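Beta-catenin homolog sys-1 (PDB 3C2G) acts as a transcriptional coregulator in the Wnt asymmetry pathway, binding the TCF factor pop-1 directly and activating or repressing target genes according to upstream signals. Local coordinates at residues A[400-405]-A[465-470]; A[367-372]-A[406-411]; A[12-17]-A[58-63]; A[8-13]-A[24-29]. All blocks are in the same frame, centred on the assembly; numbering follows the deposited sequence.

Interaction 1 (A[400-405]-A[465-470]); sequences NCLRTL and LRSFIL
No flat group takes part where Leu402 and Ser467 meet; those of 400-405 belong to Asn400 and Arg403, and Arg403 starts from its helix pointing away from 465-470. There the guanidinium turns an N-H toward the carboxamide, with Arg403 NH2 2.8 Å from Asn400 OD1. The oxygen stands 22° out of the guanidinium plane and the N-H...O angle is 146°, so the bond is short but bent. The bound peptide packs an aromatic side chain on Asn400 and a basic one on Arg403. In this armadillo domain, helix 388-409 thus lines the peptide-binding groove with one side and turns its leucines to helix 457-472 with another. That second side is very close: the CA atoms of Leu402 and Ser467 are 6.5 Å apart, a spacing that the small serine permits. With Ser467 OG beside its own backbone N (chi1 -78°), the hydroxyl comes in against the base of the leucine, 3.6 Å from Leu402 CB, while Leu402 CD2 flanks it at 3.8 Å. Leu405 borders the same oxygen from the next turn, its CD2 4.4 Å from Ser467 OG. Such apolar neighbours cannot satisfy the buried hydroxyl; its main polar partner is Asn406 OD1, one residue beyond Leu405, with a weak, competing approach to Thr463 O.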
loop_
_atom_site.group_PDB
_atom_site.type_symbol
_atom_site.label_atom_id
_atom_site.label_comp_id
_atom_site.label_asym_id
_atom_site.label_seq_id
_atom_site.Cartn_x
_atom_site.Cartn_y
_atom_site.Cartn_z
ATOM N N ASN A 400 -2.536 2.904 14.438
ATOM C CA ASN A 400 -1.703 1.703 14.376
ATOM C C ASN A 400 -1.156 1.280 15.732
ATOM O O ASN A 400 -1.159 0.097 16.056
ATOM C CB ASN A 400 -0.503 1.911 13.446
ATOM C CG ASN A 400 -0.888 1.978 11.977
ATOM O OD1 ASN A 400 -1.927 1.464 11.563
ATOM N ND2 ASN A 400 -0.029 2.593 11.182
ATOM N N CYS A 401 -0.648 2.232 16.501
ATOM C CA CYS A 401 -0.040 1.910 17.793
ATOM C C CYS A 401 -1.048 1.310 18.776
ATOM O O CYS A 401 -0.787 0.271 19.371
ATOM C CB CYS A 401 0.656 3.126 18.388
ATOM S SG CYS A 401 2.150 3.662 17.490
ATOM N N LEU A 402 -2.217 1.933 18.886
ATOM C CA LEU A 402 -3.272 1.469 19.773
ATOM C C LEU A 402 -3.856 0.137 19.338
ATOM O O LEU A 402 -4.257 -0.679 20.180
ATOM C CB LEU A 402 -4.379 2.509 19.884
ATOM C CG LEU A 402 -3.995 3.871 20.451
ATOM C CD1 LEU A 402 -5.166 4.785 20.261
ATOM C CD2 LEU A 402 -3.576 3.832 21.936
ATOM N N ARG A 403 -3.911 -0.099 18.034
ATOM C CA ARG A 403 -4.346 -1.409 17.538
ATOM C C ARG A 403 -3.317 -2.489 17.935
ATOM O O ARG A 403 -3.671 -3.610 18.279
ATOM C CB ARG A 403 -4.564 -1.366 16.023
ATOM C CG ARG A 403 -5.741 -2.200 15.541
ATOM C CD ARG A 403 -6.023 -2.066 14.016
ATOM N NE ARG A 403 -4.795 -2.007 13.226
ATOM C CZ ARG A 403 -4.375 -0.920 12.588
ATOM N NH1 ARG A 403 -5.109 0.196 12.621
ATOM N NH2 ARG A 403 -3.217 -0.949 11.921
ATOM N N THR A 404 -2.039 -2.140 17.922
ATOM C CA THR A 404 -1.026 -3.070 18.379
ATOM C C THR A 404 -1.176 -3.320 19.879
ATOM O O THR A 404 -1.096 -4.468 20.319
ATOM C CB THR A 404 0.386 -2.561 18.082
ATOM O OG1 THR A 404 0.466 -2.206 16.702
ATOM C CG2 THR A 404 1.430 -3.627 18.419
ATOM N N LEU A 405 -1.405 -2.250 20.643
ATOM C CA LEU A 405 -1.635 -2.363 22.079
ATOM C C LEU A 405 -2.763 -3.332 22.373
ATOM O O LEU A 405 -2.621 -4.204 23.217
ATOM C CB LEU A 405 -1.938 -1.000 22.724
ATOM C CG LEU A 405 -2.173 -0.969 24.258
ATOM C CD1 LEU A 405 -0.968 -1.489 25.009
ATOM C CD2 LEU A 405 -2.547 0.433 24.769
ATOM N N LEU A 465 -11.497 4.024 22.123
ATOM C CA LEU A 465 -12.486 3.550 23.077
ATOM C C LEU A 465 -12.145 2.122 23.456
ATOM O O LEU A 465 -12.215 1.743 24.634
ATOM C CB LEU A 465 -13.909 3.631 22.518
ATOM C CG LEU A 465 -14.435 5.023 22.198
ATOM C CD1 LEU A 465 -15.833 4.929 21.576
ATOM C CD2 LEU A 465 -14.439 5.923 23.432
ATOM N N ARG A 466 -11.756 1.347 22.449
ATOM C CA ARG A 466 -11.394 -0.045 22.649
ATOM C C ARG A 466 -10.179 -0.165 23.584
ATOM O O ARG A 466 -10.165 -0.996 24.492
ATOM C CB ARG A 466 -11.118 -0.715 21.305
ATOM C CG ARG A 466 -11.775 -2.066 21.164
ATOM C CD ARG A 466 -10.878 -3.172 21.601
ATOM N NE ARG A 466 -11.639 -4.316 22.100
ATOM C CZ ARG A 466 -11.604 -5.524 21.555
ATOM N NH1 ARG A 466 -10.848 -5.737 20.480
ATOM N NH2 ARG A 466 -12.310 -6.513 22.089
ATOM N N SER A 467 -9.173 0.669 23.363
ATOM C CA SER A 467 -8.002 0.688 24.225
ATOM C C SER A 467 -8.362 0.891 25.702
ATOM O O SER A 467 -7.835 0.193 26.559
ATOM C CB SER A 467 -7.003 1.751 23.759
ATOM O OG SER A 467 -6.289 1.268 22.637
ATOM N N PHE A 468 -9.250 1.847 25.978
ATOM C CA PHE A 468 -9.699 2.128 27.329
ATOM C C PHE A 468 -10.473 0.954 27.900
ATOM O O PHE A 468 -10.257 0.570 29.046
ATOM C CB PHE A 468 -10.544 3.401 27.375
ATOM C CG PHE A 468 -9.740 4.656 27.289
ATOM C CD1 PHE A 468 -8.742 4.919 28.214
ATOM C CD2 PHE A 468 -9.984 5.595 26.287
ATOM C CE1 PHE A 468 -7.984 6.098 28.126
ATOM C CE2 PHE A 468 -9.221 6.776 26.200
ATOM C CZ PHE A 468 -8.229 7.019 27.116
ATOM N N ILE A 469 -11.363 0.385 27.096
ATOM C CA ILE A 469 -12.077 -0.822 27.478
ATOM C C ILE A 469 -11.094 -1.892 27.958
ATOM O O ILE A 469 -11.214 -2.386 29.078
ATOM C CB ILE A 469 -12.940 -1.363 26.328
ATOM C CG1 ILE A 469 -14.130 -0.436 26.081
ATOM C CG2 ILE A 469 -13.433 -2.778 26.631
ATOM C CD1 ILE A 469 -14.817 -0.644 24.736
ATOM N N LEU A 470 -10.115 -2.230 27.128
ATOM C CA LEU A 470 -9.172 -3.293 27.461
ATOM C C LEU A 470 -8.235 -2.953 28.623
ATOM O O LEU A 470 -7.970 -3.804 29.474
ATOM C CB LEU A 470 -8.365 -3.698 26.234
ATOM C CG LEU A 470 -9.178 -4.252 25.065
ATOM C CD1 LEU A 470 -8.266 -4.577 23.875
ATOM C CD2 LEU A 470 -10.006 -5.468 25.482
#

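Interaction 2 (A[367-372]-A[406-411]); sequences NAIFLL and NNFLMM
A Schellman motif, with Asn367 as its C-prime residue at positive phi, closes helix 357-365, and the start of helix 368-377 that follows receives the ring of Phe408 from helix 388-409. Three side chains there approach the ring in different ways. Ile369 CD1 lies over one face, 4.2 Å from the centroid and 22° off the ring normal, which meets the criterion for a CH-pi contact. Ile369 CG1 reaches one side of the ring, 3.5 Å from Phe408 CD2; a chi1 of -62°, with CG1 beside the backbone N, turns this branch to the aromatic group. Leu372 CD1 meets the edge near the ring plane, 4.3 Å from Phe408 CE2, and Ala368 CB approaches Phe408 CZ obliquely at 4.2 Å. Lys360 and Ala363 of helix 357-365 touch Phe408 and Ala368 respectively. With no hydrogen bond across the buried contact, cohesion rests on dispersion and shape, the CH-pi approach adding a modest directional preference.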
loop_
_atom_site.group_PDB
_atom_site.type_symbol
_atom_site.label_atom_id
_atom_site.label_comp_id
_atom_site.label_asym_id
_atom_site.label_seq_id
_atom_site.Cartn_x
_atom_site.Cartn_y
_atom_site.Cartn_z
ATOM N N ASN A 367 10.668 -4.696 24.068
ATOM C CA ASN A 367 10.041 -3.476 24.576
ATOM C C ASN A 367 9.033 -2.839 23.630
ATOM O O ASN A 367 8.848 -1.625 23.644
ATOM C CB ASN A 367 11.102 -2.437 24.994
ATOM C CG ASN A 367 11.557 -2.608 26.444
ATOM O OD1 ASN A 367 11.335 -3.655 27.066
ATOM N ND2 ASN A 367 12.190 -1.572 26.990
ATOM N N ALA A 368 8.377 -3.651 22.813
ATOM C CA ALA A 368 7.431 -3.119 21.839
ATOM C C ALA A 368 6.398 -2.200 22.495
ATOM O O ALA A 368 6.091 -1.141 21.961
ATOM C CB ALA A 368 6.746 -4.246 21.075
ATOM N N ILE A 369 5.885 -2.589 23.661
ATOM C CA ILE A 369 4.841 -1.797 24.321
ATOM C C ILE A 369 5.366 -0.436 24.755
ATOM O O ILE A 369 4.726 0.589 24.510
ATOM C CB ILE A 369 4.133 -2.560 25.477
ATOM C CG1 ILE A 369 3.430 -3.798 24.921
ATOM C CG2 ILE A 369 3.106 -1.663 26.159
ATOM C CD1 ILE A 369 3.187 -4.910 25.921
ATOM N N PHE A 370 6.541 -0.414 25.366
ATOM C CA PHE A 370 7.188 0.849 25.670
ATOM C C PHE A 370 7.286 1.745 24.422
ATOM O O PHE A 370 7.023 2.945 24.486
ATOM C CB PHE A 370 8.586 0.600 26.229
ATOM C CG PHE A 370 8.917 1.448 27.409
ATOM C CD1 PHE A 370 8.902 0.902 28.695
ATOM C CD2 PHE A 370 9.235 2.804 27.246
ATOM C CE1 PHE A 370 9.203 1.682 29.805
ATOM C CE2 PHE A 370 9.537 3.603 28.349
ATOM C CZ PHE A 370 9.525 3.038 29.635
ATOM N N LEU A 371 7.663 1.155 23.290
ATOM C CA LEU A 371 7.865 1.908 22.069
ATOM C C LEU A 371 6.587 2.533 21.548
ATOM O O LEU A 371 6.606 3.682 21.091
ATOM C CB LEU A 371 8.515 1.040 20.988
ATOM C CG LEU A 371 8.752 1.721 19.637
ATOM C CD1 LEU A 371 9.706 2.881 19.790
ATOM C CD2 LEU A 371 9.273 0.731 18.639
ATOM N N LEU A 372 5.483 1.792 21.620
ATOM C CA LEU A 372 4.171 2.353 21.298
ATOM C C LEU A 372 3.881 3.608 22.105
ATOM O O LEU A 372 3.341 4.578 21.577
ATOM C CB LEU A 372 3.057 1.346 21.554
ATOM C CG LEU A 372 3.166 -0.021 20.895
ATOM C CD1 LEU A 372 2.029 -0.899 21.383
ATOM C CD2 LEU A 372 3.179 0.097 19.371
ATOM N N ASN A 406 -3.863 -3.184 21.648
ATOM C CA ASN A 406 -5.067 -3.965 21.870
ATOM C C ASN A 406 -4.871 -5.444 21.581
ATOM O O ASN A 406 -5.424 -6.290 22.282
ATOM C CB ASN A 406 -6.233 -3.394 21.059
ATOM C CG ASN A 406 -6.617 -1.970 21.491
ATOM O OD1 ASN A 406 -6.132 -1.451 22.503
ATOM N ND2 ASN A 406 -7.497 -1.339 20.717
ATOM N N ASN A 407 -4.061 -5.757 20.572
ATOM C CA ASN A 407 -3.671 -7.144 20.296
ATOM C C ASN A 407 -2.835 -7.780 21.406
ATOM O O ASN A 407 -2.870 -8.992 21.575
ATOM C CB ASN A 407 -2.969 -7.260 18.942
ATOM C CG ASN A 407 -3.911 -7.009 17.773
ATOM O OD1 ASN A 407 -5.132 -7.147 17.908
ATOM N ND2 ASN A 407 -3.352 -6.618 16.624
ATOM N N PHE A 408 -2.107 -6.964 22.169
ATOM C CA PHE A 408 -1.390 -7.440 23.362
ATOM C C PHE A 408 -2.315 -7.689 24.555
ATOM O O PHE A 408 -2.230 -8.724 25.201
ATOM C CB PHE A 408 -0.313 -6.447 23.808
ATOM C CG PHE A 408 0.886 -6.407 22.930
ATOM C CD1 PHE A 408 1.578 -7.563 22.617
ATOM C CD2 PHE A 408 1.350 -5.198 22.440
ATOM C CE1 PHE A 408 2.695 -7.518 21.803
ATOM C CE2 PHE A 408 2.472 -5.141 21.625
ATOM C CZ PHE A 408 3.144 -6.306 21.305
ATOM N N LEU A 409 -3.186 -6.728 24.852
ATOM C CA LEU A 409 -3.943 -6.743 26.105
ATOM C C LEU A 409 -4.886 -7.940 26.244
ATOM O O LEU A 409 -5.258 -8.302 27.350
ATOM C CB LEU A 409 -4.674 -5.415 26.335
ATOM C CG LEU A 409 -3.792 -4.171 26.510
ATOM C CD1 LEU A 409 -4.588 -2.862 26.442
ATOM C CD2 LEU A 409 -2.970 -4.238 27.788
HETATM N N MSE A 410 -5.236 -8.559 25.124
HETATM C CA MSE A 410 -6.065 -9.763 25.115
HETATM C C MSE A 410 -5.506 -10.859 26.015
HETATM O O MSE A 410 -6.241 -11.441 26.820
HETATM C CB MSE A 410 -6.207 -10.291 23.688
HETATM C CG MSE A 410 -6.628 -9.231 22.688
HETATM SE SE MSE A 410 -8.568 -9.016 22.484
HETATM C CE MSE A 410 -9.184 -8.926 24.348
HETATM N N MSE A 411 -4.203 -11.117 25.881
HETATM C CA MSE A 411 -3.477 -12.096 26.697
HETATM C C MSE A 411 -3.894 -12.126 28.167
HETATM O O MSE A 411 -4.038 -13.186 28.753
HETATM C CB MSE A 411 -1.974 -11.809 26.648
HETATM C CG MSE A 411 -1.306 -12.026 25.300
HETATM SE SE MSE A 411 0.531 -11.311 25.295
HETATM C CE MSE A 411 1.295 -12.339 26.792
#

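Interaction 3 (A[12-17]-A[58-63]); sequences RLWFNT and IYDGLK
Trp14 and Asp60 both carry their CG anti to the backbone N (chi1 178° and -174°), and the two side chains meet between the segment 12-17 and the last turns of helix 47-62. The result is a short, nearly straight hydrogen bond, Trp14 NE1 to Asp60 OD2 at 2.7 Å, with an N-H...O angle of 163°. The oxygen lies in the indole plane but is met on its anti side, from well out of the carboxylate plane, the carboxylate standing almost perpendicular to the ring. Farther along the same indole edge, Trp14 CZ2 rests on the glycine backbone, 3.8 Å from Gly61 CA. Phe15 brings CE1 to 3.7 Å from Asp60 CG, and its ring face carries Trp14 CD1 3.7 Å above the centre. Asp60 OD2 also forms a salt bridge with Arg23 NH1, and Arg23 makes a cation-pi contact with Trp14; two donors on one oxygen would favour an ionised carboxylate. The Trp14-Asp60 bond joins segment 12-17 to helix 47-62, and Arg23 adds helix 20-37, among the stacked helices of an armadillo domain's right-handed superhelix, here at its N-terminal end.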
loop_
_atom_site.group_PDB
_atom_site.type_symbol
_atom_site.label_atom_id
_atom_site.label_comp_id
_atom_site.label_asym_id
_atom_site.label_seq_id
_atom_site.Cartn_x
_atom_site.Cartn_y
_atom_site.Cartn_z
ATOM N N ARG A 12 11.428 7.111 -52.357
ATOM C CA ARG A 12 10.869 6.630 -53.616
ATOM C C ARG A 12 11.555 5.350 -54.094
ATOM O O ARG A 12 10.899 4.450 -54.620
ATOM C CB ARG A 12 10.950 7.734 -54.688
ATOM C CG ARG A 12 10.646 7.273 -56.120
ATOM C CD ARG A 12 10.637 8.427 -57.128
ATOM N NE ARG A 12 11.949 8.696 -57.721
ATOM C CZ ARG A 12 12.651 9.813 -57.522
ATOM N NH1 ARG A 12 12.172 10.787 -56.743
ATOM N NH2 ARG A 12 13.838 9.963 -58.107
ATOM N N LEU A 13 12.866 5.265 -53.890
ATOM C CA LEU A 13 13.665 4.172 -54.443
ATOM C C LEU A 13 13.908 2.989 -53.499
ATOM O O LEU A 13 14.398 1.932 -53.927
ATOM C CB LEU A 13 15.002 4.716 -54.970
ATOM C CG LEU A 13 15.205 4.933 -56.486
ATOM C CD1 LEU A 13 13.989 5.517 -57.217
ATOM C CD2 LEU A 13 16.450 5.795 -56.742
ATOM N N TRP A 14 13.569 3.161 -52.222
ATOM C CA TRP A 14 13.921 2.165 -51.204
ATOM C C TRP A 14 13.600 0.731 -51.624
ATOM O O TRP A 14 14.475 -0.146 -51.597
ATOM C CB TRP A 14 13.262 2.473 -49.852
ATOM C CG TRP A 14 13.589 1.424 -48.821
ATOM C CD1 TRP A 14 12.910 0.261 -48.593
ATOM C CD2 TRP A 14 14.703 1.425 -47.914
ATOM N NE1 TRP A 14 13.525 -0.454 -47.592
ATOM C CE2 TRP A 14 14.622 0.238 -47.151
ATOM C CE3 TRP A 14 15.751 2.324 -47.658
ATOM C CZ2 TRP A 14 15.555 -0.084 -46.158
ATOM C CZ3 TRP A 14 16.681 2.006 -46.668
ATOM C CH2 TRP A 14 16.575 0.811 -45.929
ATOM N N PHE A 15 12.352 0.496 -52.017
ATOM C CA PHE A 15 11.881 -0.866 -52.224
ATOM C C PHE A 15 12.400 -1.558 -53.476
ATOM O O PHE A 15 12.332 -2.772 -53.579
ATOM C CB PHE A 15 10.363 -0.923 -52.131
ATOM C CG PHE A 15 9.854 -0.774 -50.729
ATOM C CD1 PHE A 15 9.872 -1.859 -49.852
ATOM C CD2 PHE A 15 9.385 0.449 -50.274
ATOM C CE1 PHE A 15 9.410 -1.728 -48.550
ATOM C CE2 PHE A 15 8.906 0.585 -48.967
ATOM C CZ PHE A 15 8.928 -0.499 -48.101
ATOM N N ASN A 16 12.928 -0.793 -54.417
ATOM C CA ASN A 16 13.531 -1.387 -55.596
ATOM C C ASN A 16 15.066 -1.273 -55.624
ATOM O O ASN A 16 15.704 -1.544 -56.647
ATOM C CB ASN A 16 12.869 -0.841 -56.864
ATOM C CG ASN A 16 11.440 -1.371 -57.048
ATOM O OD1 ASN A 16 11.186 -2.579 -56.940
ATOM N ND2 ASN A 16 10.503 -0.464 -57.335
ATOM N N THR A 17 15.643 -0.892 -54.480
ATOM C CA THR A 17 17.095 -0.835 -54.304
ATOM C C THR A 17 17.551 -1.837 -53.233
ATOM O O THR A 17 17.727 -1.469 -52.071
ATOM C CB THR A 17 17.565 0.579 -53.904
ATOM O OG1 THR A 17 16.745 1.568 -54.535
ATOM C CG2 THR A 17 19.012 0.793 -54.301
ATOM N N ILE A 58 11.367 1.799 -42.078
ATOM C CA ILE A 58 11.940 1.341 -40.813
ATOM C C ILE A 58 11.728 -0.168 -40.648
ATOM O O ILE A 58 12.692 -0.934 -40.446
ATOM C CB ILE A 58 11.381 2.132 -39.615
ATOM C CG1 ILE A 58 11.955 3.555 -39.629
ATOM C CG2 ILE A 58 11.712 1.413 -38.313
ATOM C CD1 ILE A 58 11.223 4.522 -38.766
ATOM N N TYR A 59 10.477 -0.594 -40.791
ATOM C CA TYR A 59 10.127 -2.009 -40.691
ATOM C C TYR A 59 10.915 -2.865 -41.689
ATOM O O TYR A 59 11.571 -3.839 -41.308
ATOM C CB TYR A 59 8.624 -2.175 -40.891
ATOM C CG TYR A 59 8.092 -3.584 -40.750
ATOM C CD1 TYR A 59 8.787 -4.548 -40.018
ATOM C CD2 TYR A 59 6.869 -3.946 -41.326
ATOM C CE1 TYR A 59 8.298 -5.826 -39.885
ATOM C CE2 TYR A 59 6.360 -5.220 -41.178
ATOM C CZ TYR A 59 7.080 -6.157 -40.458
ATOM O OH TYR A 59 6.605 -7.443 -40.316
ATOM N N ASP A 60 10.872 -2.485 -42.962
ATOM C CA ASP A 60 11.596 -3.217 -43.992
ATOM C C ASP A 60 13.107 -3.324 -43.738
ATOM O O ASP A 60 13.698 -4.386 -43.940
ATOM C CB ASP A 60 11.332 -2.621 -45.378
ATOM C CG ASP A 60 11.946 -3.453 -46.470
ATOM O OD1 ASP A 60 11.357 -4.515 -46.790
ATOM O OD2 ASP A 60 13.035 -3.068 -46.965
ATOM N N GLY A 61 13.726 -2.231 -43.303
ATOM C CA GLY A 61 15.163 -2.217 -42.994
ATOM C C GLY A 61 15.597 -3.162 -41.872
ATOM O O GLY A 61 16.722 -3.660 -41.869
ATOM N N LEU A 62 14.695 -3.425 -40.929
ATOM C CA LEU A 62 14.999 -4.311 -39.809
ATOM C C LEU A 62 14.930 -5.783 -40.183
ATOM O O LEU A 62 15.491 -6.614 -39.489
ATOM C CB LEU A 62 14.096 -4.002 -38.607
ATOM C CG LEU A 62 14.257 -2.586 -38.039
ATOM C CD1 LEU A 62 13.191 -2.254 -37.011
ATOM C CD2 LEU A 62 15.639 -2.385 -37.451
ATOM N N LYS A 63 14.250 -6.103 -41.280
ATOM C CA LYS A 63 14.148 -7.490 -41.747
ATOM C C LYS A 63 15.501 -8.029 -42.198
ATOM O O LYS A 63 16.322 -7.272 -42.723
ATOM C CB LYS A 63 13.129 -7.616 -42.879
ATOM C CG LYS A 63 11.705 -7.476 -42.413
ATOM C CD LYS A 63 10.707 -7.696 -43.526
ATOM C CE LYS A 63 9.371 -7.102 -43.140
ATOM N NZ LYS A 63 8.253 -7.624 -43.965
#

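Interaction 4 (A[8-13]-A[24-29]); sequences EQAIRL and LHMAKT
Ala10 is the first residue of 8-13 to press on the neighbouring helix, and it meets Met26, deposited as selenomethionine, with the CA atoms of the two only 5.1 Å apart. Ala10 CB sits 3.8 Å from Met26 CB and 3.9 Å from Met26 CG, so a methyl group lies alongside the start of the longer chain. The backbone of this turn is touched too: Ala10 O is 3.9 Å from Met26 SE, a packing distance. Ile11, next in sequence, points away from 24-29 and packs on Gln53, Ile54 and Ile57 of helix 47-62. Helix 3-13 thus packs on both helix 20-37 and helix 47-62, a layering in keeping with an armadillo domain, while Ala27 on helix 20-37 turns to Leu77 and Leu81 of helix 71-90. At Leu13 it is the main chain that approaches Met26, with Leu13 C 4.5 Å from Met26 SE. The straight chi2 of Met26 carries the selenium there; the bend at chi3 (-68°) then turns the terminal methyl toward Trp14 and Thr17. Beside this seam Thr29 keeps its hydroxyl on its own helix: Thr29 OG1 is 2.7 Å from His25 O, which also accepts Thr29 N from the opposite face of the carbonyl plane.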
loop_
_atom_site.group_PDB
_atom_site.type_symbol
_atom_site.label_atom_id
_atom_site.label_comp_id
_atom_site.label_asym_id
_atom_site.label_seq_id
_atom_site.Cartn_x
_atom_site.Cartn_y
_atom_site.Cartn_z
ATOM N N GLU A 8 13.827 12.256 -50.565
ATOM C CA GLU A 8 12.674 11.813 -51.350
ATOM C C GLU A 8 13.034 10.795 -52.432
ATOM O O GLU A 8 12.220 9.932 -52.763
ATOM C CB GLU A 8 11.872 12.984 -51.919
ATOM C CG GLU A 8 10.485 12.575 -52.471
ATOM C CD GLU A 8 9.731 11.564 -51.575
ATOM O OE1 GLU A 8 9.607 11.802 -50.347
ATOM O OE2 GLU A 8 9.254 10.535 -52.109
ATOM N N GLN A 9 14.251 10.879 -52.964
ATOM C CA GLN A 9 14.749 9.842 -53.863
ATOM C C GLN A 9 14.890 8.529 -53.086
ATOM O O GLN A 9 14.410 7.489 -53.524
ATOM C CB GLN A 9 16.076 10.256 -54.522
ATOM C CG GLN A 9 16.370 9.506 -55.834
ATOM C CD GLN A 9 17.856 9.406 -56.179
ATOM O OE1 GLN A 9 18.693 9.097 -55.324
ATOM N NE2 GLN A 9 18.185 9.644 -57.445
ATOM N N ALA A 10 15.530 8.612 -51.919
ATOM C CA ALA A 10 15.695 7.490 -50.989
ATOM C C ALA A 10 14.371 6.791 -50.647
ATOM O O ALA A 10 14.279 5.559 -50.700
ATOM C CB ALA A 10 16.392 7.967 -49.711
ATOM N N ILE A 11 13.356 7.582 -50.308
ATOM C CA ILE A 11 12.026 7.067 -49.996
ATOM C C ILE A 11 11.382 6.407 -51.226
ATOM O O ILE A 11 10.878 5.280 -51.151
ATOM C CB ILE A 11 11.139 8.193 -49.380
ATOM C CG1 ILE A 11 11.589 8.469 -47.937
ATOM C CG2 ILE A 11 9.654 7.833 -49.429
ATOM C CD1 ILE A 11 11.227 9.829 -47.398
ATOM N N ARG A 12 11.428 7.111 -52.357
ATOM C CA ARG A 12 10.869 6.630 -53.616
ATOM C C ARG A 12 11.555 5.350 -54.094
ATOM O O ARG A 12 10.899 4.450 -54.620
ATOM C CB ARG A 12 10.950 7.734 -54.688
ATOM C CG ARG A 12 10.646 7.273 -56.120
ATOM C CD ARG A 12 10.637 8.427 -57.128
ATOM N NE ARG A 12 11.949 8.696 -57.721
ATOM C CZ ARG A 12 12.651 9.813 -57.522
ATOM N NH1 ARG A 12 12.172 10.787 -56.743
ATOM N NH2 ARG A 12 13.838 9.963 -58.107
ATOM N N LEU A 13 12.866 5.265 -53.890
ATOM C CA LEU A 13 13.665 4.172 -54.443
ATOM C C LEU A 13 13.908 2.989 -53.499
ATOM O O LEU A 13 14.398 1.932 -53.927
ATOM C CB LEU A 13 15.002 4.716 -54.970
ATOM C CG LEU A 13 15.205 4.933 -56.486
ATOM C CD1 LEU A 13 13.989 5.517 -57.217
ATOM C CD2 LEU A 13 16.450 5.795 -56.742
ATOM N N LEU A 24 22.002 1.524 -46.576
ATOM C CA LEU A 24 22.605 2.242 -45.469
ATOM C C LEU A 24 22.688 3.736 -45.764
ATOM O O LEU A 24 22.293 4.559 -44.931
ATOM C CB LEU A 24 23.993 1.669 -45.161
ATOM C CG LEU A 24 24.847 2.289 -44.050
ATOM C CD1 LEU A 24 24.131 2.300 -42.700
ATOM C CD2 LEU A 24 26.162 1.536 -43.950
ATOM N N HIS A 25 23.191 4.073 -46.955
ATOM C CA HIS A 25 23.295 5.464 -47.386
ATOM C C HIS A 25 21.925 6.139 -47.378
ATOM O O HIS A 25 21.788 7.270 -46.908
ATOM C CB HIS A 25 23.944 5.566 -48.777
ATOM C CG HIS A 25 24.103 6.976 -49.267
ATOM N ND1 HIS A 25 25.184 7.763 -48.935
ATOM C CD2 HIS A 25 23.304 7.744 -50.048
ATOM C CE1 HIS A 25 25.049 8.953 -49.496
ATOM N NE2 HIS A 25 23.915 8.968 -50.174
HETATM N N MSE A 26 20.918 5.433 -47.890
HETATM C CA MSE A 26 19.551 5.946 -47.945
HETATM C C MSE A 26 18.986 6.193 -46.542
HETATM O O MSE A 26 18.313 7.197 -46.310
HETATM C CB MSE A 26 18.647 5.002 -48.748
HETATM C CG MSE A 26 18.889 5.023 -50.264
HETATM SE SE MSE A 26 17.735 3.803 -51.328
HETATM C CE MSE A 26 18.405 2.075 -50.739
ATOM N N ALA A 27 19.289 5.293 -45.607
ATOM C CA ALA A 27 18.862 5.455 -44.214
ATOM C C ALA A 27 19.462 6.700 -43.539
ATOM O O ALA A 27 18.726 7.504 -42.970
ATOM C CB ALA A 27 19.142 4.188 -43.407
ATOM N N LYS A 28 20.783 6.871 -43.634
ATOM C CA LYS A 28 21.449 8.088 -43.142
ATOM C C LYS A 28 20.806 9.339 -43.723
ATOM O O LYS A 28 20.538 10.307 -43.006
ATOM C CB LYS A 28 22.936 8.092 -43.488
ATOM C CG LYS A 28 23.767 7.023 -42.787
ATOM C CD LYS A 28 25.231 7.091 -43.231
ATOM C CE LYS A 28 26.091 6.064 -42.495
ATOM N NZ LYS A 28 27.481 5.981 -43.056
ATOM N N THR A 29 20.553 9.296 -45.029
ATOM C CA THR A 29 19.946 10.396 -45.763
ATOM C C THR A 29 18.591 10.777 -45.174
ATOM O O THR A 29 18.383 11.930 -44.783
ATOM C CB THR A 29 19.828 10.038 -47.269
ATOM O OG1 THR A 29 21.136 9.761 -47.792
ATOM C CG2 THR A 29 19.193 11.167 -48.063
#

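The four contacts form two pairs on opposite sides of the chain's centre. Interactions 1 and 2 have centres about 9 Å apart, share helix 388-409 and are bridged by Ser467 OG and Asn406 OD1, 2.7 Å apart in a probable hydrogen bond. Both border the bound peptide: Asn400 and Arg403 of the first pack on it, and Asn407 OD1 of the second bonds to its backbone. Interactions 3 and 4, also about 9 Å apart between centres, share Arg12 and Leu13 and meet where Met26 CE lies 3.6 Å from Thr17 CB. The N-terminal pair is remote from this peptide site: centres of interactions 1 and 3 are about 72 Å apart.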